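Local structure of glycosyl hydrolase family 2, TIM barrel domain protein (Faecalibacterium prausnitzii A2-165, 6ED2) at residues T36-G41 and A103-W108; K207-D212 and S231-H236. The protein is a gut bacterial beta-glucuronidase of glycosyl hydrolase family 2, which probably removes glucuronic acid from glucuronide conjugates. One frame throughout, in Å; residues are numbered along the deposited sequence.

Interaction 1 of 2, residues T36-G41 and A103-W108; sequences TRRLIG and AEWSGW
Arg-38 sets the root of its side chain obliquely against the indole of Trp-105 and turns its charged end elsewhere. Arg-38 CB sits 3.5 Å from Trp-105 CZ2, and CG, carried beside the backbone N by a chi1 of -54°, is 3.8 Å from Trp-105 NE1. A further bend about CB-CG takes the chain off this ring. NE forms a salt bridge with Glu-104 of the second subunit, NH1 bonds the carbonyl of Thr-35, and Arg-38 NH2 passes 4.2 Å from Trp-108 CZ2, the guanidinium and indole 51° apart in plane. On the same side of the strand, Ile-40 brings CD1 to 3.5 Å from Trp-105 CH2. Were Trp-105 an alanine, the Arg-38 methylenes and the Ile-40 methyl would probably lose their shared aromatic neighbour and border a gap. Trp-108 adds the polar link: its NE1 donates to Thr-36 O over 3.1 Å at an N-H...O angle of 174°, the oxygen almost in the ring plane. A type II turn from Trp-105 to Trp-108, closed by Trp-108 N bonding Trp-105 O, brings both indoles to the 36-41 segment. In the sugar-binding domain, the contact joins the start of strand 38-51 and the residues just before it to the loop linking strands 92-101 and 109-114; Trp-105 also touches Leu-202 and Ala-204 of strand 200-205, and the second subunit packs on Ile-40 and Trp-108.

Interaction 2 of 2, residues K207-D212 and S231-H236; sequences KERVLD and STNGPH
Glu-208 grips His-236 with both carboxylate oxygens at the open end of an antiparallel beta hairpin made by strands 210-219 and 223-232. Glu-208 OE1 accepts from His-236 ND1 at 2.7 Å and Glu-208 OE2 from the His-236 backbone N at 2.9 Å, each on its syn lone pair. The imidazole meets OE1 near its own plane, while the carboxylate is turned 36° from the ring. An extended chain, with CG anti to the backbone N (chi1 -177°), carries the acid this far. A water lies within hydrogen-bonding distance of Glu-208 OE2, His-236 O and Thr-232 OG1. With two bonds from the histidine, the carboxylate is probably fixed in rotation.

Asn-233 forms a second polar centre, its amide bridging two backbone positions. Asn-233 ND2 donates to Lys-207 O at 2.9 Å, the acceptor tilted out of the amide plane, and Asn-233 OD1 accepts from Arg-209 N at the same length; ND2 is also bonded to Asn-25.

Farther along, the strands pair through a classic beta bulge: Leu-211 and Asp-212 both face Ser-231, whose O takes a 2.8 Å bond from Leu-211 N and a weak one from Asp-212 N. Ser-231 N returns a bond to Asp-212 O. Outside this ladder, Leu-211 CD1 rests 3.9 Å from Asn-233 CB, the two side chains crossing at about a right angle, and Ile-281 of strand 275-283 packs on Glu-208, Thr-232 and His-236. Thr-232 OG1 closes an ST turn by accepting from Gly-234 N, 3.1 Å away at an N-H...O angle of 164°.

Interaction 1 is a buried contact of the sugar-binding domain, made mainly of indole and aliphatic surface with one cross-segment hydrogen bond, and it borders a second subunit. Interaction 2 is a surface contact, untouched by any other chain of the assembly, and is mostly polar: eight hydrogen bonds, two of them weak, join its segments. The two hold different elements, a strand and a loop in one case and a hairpin in the other, with centres about 17 Å apart. They meet where Arg-37 NH2 probably donates to Val-210 O, 2.8 Å away; the same nitrogen forms a salt bridge with Asp-289, whose carboxylate also accepts from Val-210 N.

Interaction 1 of 2, residues T36-G41 and A103-W108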
# COMPACT_ATOMS: atom_id res chain seq x y z
N THR A 36 -8.09 -53.85 4.24
CA THR A 36 -8.85 -54.36 3.10
C THR A 36 -9.08 -53.35 1.99
O THR A 36 -9.61 -53.72 0.94
CB THR A 36 -10.22 -54.86 3.55
OG1 THR A 36 -10.93 -53.76 4.14
CG2 THR A 36 -10.09 -55.96 4.60
N ARG A 37 -8.74 -52.08 2.19
CA ARG A 37 -9.01 -51.06 1.19
C ARG A 37 -7.70 -50.47 0.68
O ARG A 37 -6.80 -50.16 1.46
CB ARG A 37 -9.89 -49.95 1.77
CG ARG A 37 -11.26 -50.46 2.25
CD ARG A 37 -12.12 -49.31 2.80
NE ARG A 37 -13.42 -49.77 3.29
CZ ARG A 37 -14.52 -49.03 3.26
NH1 ARG A 37 -14.47 -47.79 2.77
NH2 ARG A 37 -15.67 -49.52 3.72
N ARG A 38 -7.60 -50.33 -0.63
CA ARG A 38 -6.48 -49.65 -1.26
C ARG A 38 -6.90 -48.23 -1.63
O ARG A 38 -8.08 -47.97 -1.89
CB ARG A 38 -6.00 -50.41 -2.49
CG ARG A 38 -5.68 -51.86 -2.21
CD ARG A 38 -4.79 -52.01 -1.00
NE ARG A 38 -4.60 -53.42 -0.62
CZ ARG A 38 -4.84 -53.94 0.58
NH1 ARG A 38 -5.31 -53.18 1.57
NH2 ARG A 38 -4.61 -55.23 0.81
N LEU A 39 -5.93 -47.33 -1.64
CA LEU A 39 -6.18 -45.91 -1.85
C LEU A 39 -5.04 -45.30 -2.66
O LEU A 39 -3.88 -45.37 -2.24
CB LEU A 39 -6.33 -45.20 -0.50
CG LEU A 39 -6.68 -43.72 -0.59
CD1 LEU A 39 -7.97 -43.54 -1.35
CD2 LEU A 39 -6.76 -43.10 0.79
N ILE A 40 -5.38 -44.68 -3.78
CA ILE A 40 -4.39 -44.03 -4.64
C ILE A 40 -4.90 -42.64 -4.99
O ILE A 40 -5.94 -42.50 -5.63
CB ILE A 40 -4.12 -44.84 -5.91
CG1 ILE A 40 -3.54 -46.21 -5.55
CG2 ILE A 40 -3.15 -44.07 -6.83
CD1 ILE A 40 -3.15 -47.05 -6.76
N GLY A 41 -4.15 -41.61 -4.61
CA GLY A 41 -4.52 -40.26 -4.99
C GLY A 41 -4.24 -39.99 -6.46
O GLY A 41 -3.27 -40.48 -7.03
N ALA A 103 -3.22 -55.24 -12.06
CA ALA A 103 -3.79 -56.56 -12.27
C ALA A 103 -4.32 -57.15 -10.96
O ALA A 103 -5.40 -57.75 -10.94
CB ALA A 103 -2.75 -57.49 -12.87
N GLU A 104 -3.57 -56.98 -9.87
CA GLU A 104 -3.86 -57.55 -8.57
C GLU A 104 -5.02 -56.85 -7.84
O GLU A 104 -5.27 -57.18 -6.67
CB GLU A 104 -2.60 -57.53 -7.70
CG GLU A 104 -2.12 -56.14 -7.30
CD GLU A 104 -1.09 -55.51 -8.26
OE1 GLU A 104 -0.84 -56.07 -9.36
OE2 GLU A 104 -0.53 -54.45 -7.89
N TRP A 105 -5.71 -55.91 -8.48
CA TRP A 105 -6.97 -55.38 -7.98
C TRP A 105 -8.18 -56.16 -8.49
O TRP A 105 -9.30 -55.89 -8.03
CB TRP A 105 -7.10 -53.90 -8.36
CG TRP A 105 -6.33 -53.03 -7.44
CD1 TRP A 105 -5.38 -53.43 -6.55
CD2 TRP A 105 -6.43 -51.61 -7.31
NE1 TRP A 105 -4.89 -52.35 -5.86
CE2 TRP A 105 -5.51 -51.22 -6.32
CE3 TRP A 105 -7.22 -50.63 -7.93
CZ2 TRP A 105 -5.36 -49.90 -5.93
CZ3 TRP A 105 -7.06 -49.33 -7.55
CH2 TRP A 105 -6.13 -48.96 -6.56
N SER A 106 -7.99 -57.09 -9.42
CA SER A 106 -9.07 -57.94 -9.91
C SER A 106 -9.81 -58.59 -8.75
O SER A 106 -9.20 -59.14 -7.83
CB SER A 106 -8.50 -59.01 -10.84
OG SER A 106 -9.44 -59.38 -11.83
N GLY A 107 -11.14 -58.53 -8.79
CA GLY A 107 -11.96 -59.04 -7.71
C GLY A 107 -12.36 -58.02 -6.66
O GLY A 107 -13.32 -58.26 -5.92
N TRP A 108 -11.66 -56.90 -6.57
CA TRP A 108 -12.08 -55.79 -5.75
C TRP A 108 -13.08 -54.93 -6.51
O TRP A 108 -13.12 -54.94 -7.75
CB TRP A 108 -10.89 -54.91 -5.40
CG TRP A 108 -10.19 -55.10 -4.11
CD1 TRP A 108 -10.49 -54.50 -2.93
CD2 TRP A 108 -8.99 -55.85 -3.89
NE1 TRP A 108 -9.58 -54.86 -1.97
CE2 TRP A 108 -8.64 -55.69 -2.53
CE3 TRP A 108 -8.20 -56.67 -4.69
CZ2 TRP A 108 -7.53 -56.30 -1.96
CZ3 TRP A 108 -7.09 -57.28 -4.13
CH2 TRP A 108 -6.77 -57.09 -2.77

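Interaction 2 of 2, residues K207-D212 and S231-H236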
# COMPACT_ATOMS: atom_id res chain seq x y z
N LYS A 207 -16.20 -55.95 -2.13
CA LYS A 207 -17.56 -55.85 -2.63
C LYS A 207 -18.58 -55.80 -1.50
O LYS A 207 -19.62 -55.15 -1.64
CB LYS A 207 -17.82 -56.99 -3.61
CG LYS A 207 -17.34 -56.58 -5.01
CD LYS A 207 -16.93 -57.72 -5.88
CE LYS A 207 -16.75 -57.23 -7.29
NZ LYS A 207 -16.57 -58.37 -8.21
N GLU A 208 -18.30 -56.45 -0.38
CA GLU A 208 -19.09 -56.29 0.83
C GLU A 208 -18.32 -55.38 1.78
O GLU A 208 -17.23 -55.74 2.23
CB GLU A 208 -19.38 -57.63 1.49
CG GLU A 208 -20.27 -57.47 2.71
CD GLU A 208 -20.61 -58.78 3.40
OE1 GLU A 208 -20.31 -59.86 2.84
OE2 GLU A 208 -21.20 -58.73 4.51
N ARG A 209 -18.89 -54.23 2.12
CA ARG A 209 -18.10 -53.25 2.86
C ARG A 209 -18.99 -52.35 3.69
O ARG A 209 -20.20 -52.22 3.45
CB ARG A 209 -17.27 -52.40 1.90
CG ARG A 209 -18.12 -51.69 0.85
CD ARG A 209 -17.25 -50.74 0.07
NE ARG A 209 -17.91 -50.13 -1.07
CZ ARG A 209 -18.09 -50.72 -2.25
NH1 ARG A 209 -17.71 -51.98 -2.44
NH2 ARG A 209 -18.68 -50.05 -3.23
N VAL A 210 -18.37 -51.73 4.70
CA VAL A 210 -18.98 -50.64 5.43
C VAL A 210 -19.29 -49.48 4.50
O VAL A 210 -18.42 -49.02 3.75
CB VAL A 210 -18.05 -50.19 6.56
CG1 VAL A 210 -18.71 -49.09 7.38
CG2 VAL A 210 -17.65 -51.39 7.39
N LEU A 211 -20.54 -48.99 4.54
CA LEU A 211 -20.94 -47.78 3.83
C LEU A 211 -21.12 -46.57 4.72
O LEU A 211 -21.03 -45.44 4.24
CB LEU A 211 -22.26 -48.01 3.08
CG LEU A 211 -22.36 -49.26 2.19
CD1 LEU A 211 -23.79 -49.45 1.77
CD2 LEU A 211 -21.47 -49.15 0.98
N ASP A 212 -21.38 -46.77 6.01
CA ASP A 212 -21.68 -45.65 6.88
C ASP A 212 -21.63 -46.13 8.32
O ASP A 212 -21.68 -47.33 8.60
CB ASP A 212 -23.06 -45.04 6.55
CG ASP A 212 -23.25 -43.64 7.13
OD1 ASP A 212 -22.26 -43.01 7.55
OD2 ASP A 212 -24.40 -43.17 7.18
N SER A 231 -23.69 -49.39 8.91
CA SER A 231 -24.41 -49.85 7.74
C SER A 231 -23.43 -50.51 6.77
O SER A 231 -22.49 -49.87 6.30
CB SER A 231 -25.13 -48.68 7.06
OG SER A 231 -26.06 -48.10 7.95
N THR A 232 -23.66 -51.79 6.46
CA THR A 232 -22.95 -52.49 5.41
C THR A 232 -23.93 -52.87 4.31
O THR A 232 -25.14 -52.85 4.51
CB THR A 232 -22.24 -53.75 5.92
OG1 THR A 232 -23.14 -54.87 5.88
CG2 THR A 232 -21.76 -53.54 7.32
N ASN A 233 -23.39 -53.18 3.12
CA ASN A 233 -24.18 -53.69 2.00
C ASN A 233 -24.25 -55.22 1.96
O ASN A 233 -24.47 -55.79 0.89
CB ASN A 233 -23.64 -53.16 0.67
CG ASN A 233 -22.22 -53.67 0.37
OD1 ASN A 233 -21.60 -54.34 1.20
ND2 ASN A 233 -21.69 -53.32 -0.80
N GLY A 234 -24.04 -55.89 3.09
CA GLY A 234 -24.11 -57.33 3.11
C GLY A 234 -24.46 -57.94 4.47
O GLY A 234 -24.69 -57.23 5.45
N PRO A 235 -24.49 -59.27 4.54
CA PRO A 235 -25.01 -59.96 5.73
C PRO A 235 -24.00 -60.35 6.78
O PRO A 235 -24.41 -60.84 7.85
CB PRO A 235 -25.63 -61.22 5.11
CG PRO A 235 -24.68 -61.55 3.99
CD PRO A 235 -24.32 -60.20 3.40
N HIS A 236 -22.69 -60.15 6.54
CA HIS A 236 -21.69 -60.71 7.43
C HIS A 236 -21.49 -59.85 8.67
O HIS A 236 -21.67 -58.63 8.63
CB HIS A 236 -20.38 -60.91 6.68
CG HIS A 236 -20.43 -62.09 5.77
ND1 HIS A 236 -20.65 -61.97 4.41
CD2 HIS A 236 -20.42 -63.42 6.03
CE1 HIS A 236 -20.72 -63.17 3.87
NE2 HIS A 236 -20.59 -64.07 4.83
O HOH W 1 -21.70 -56.92 6.37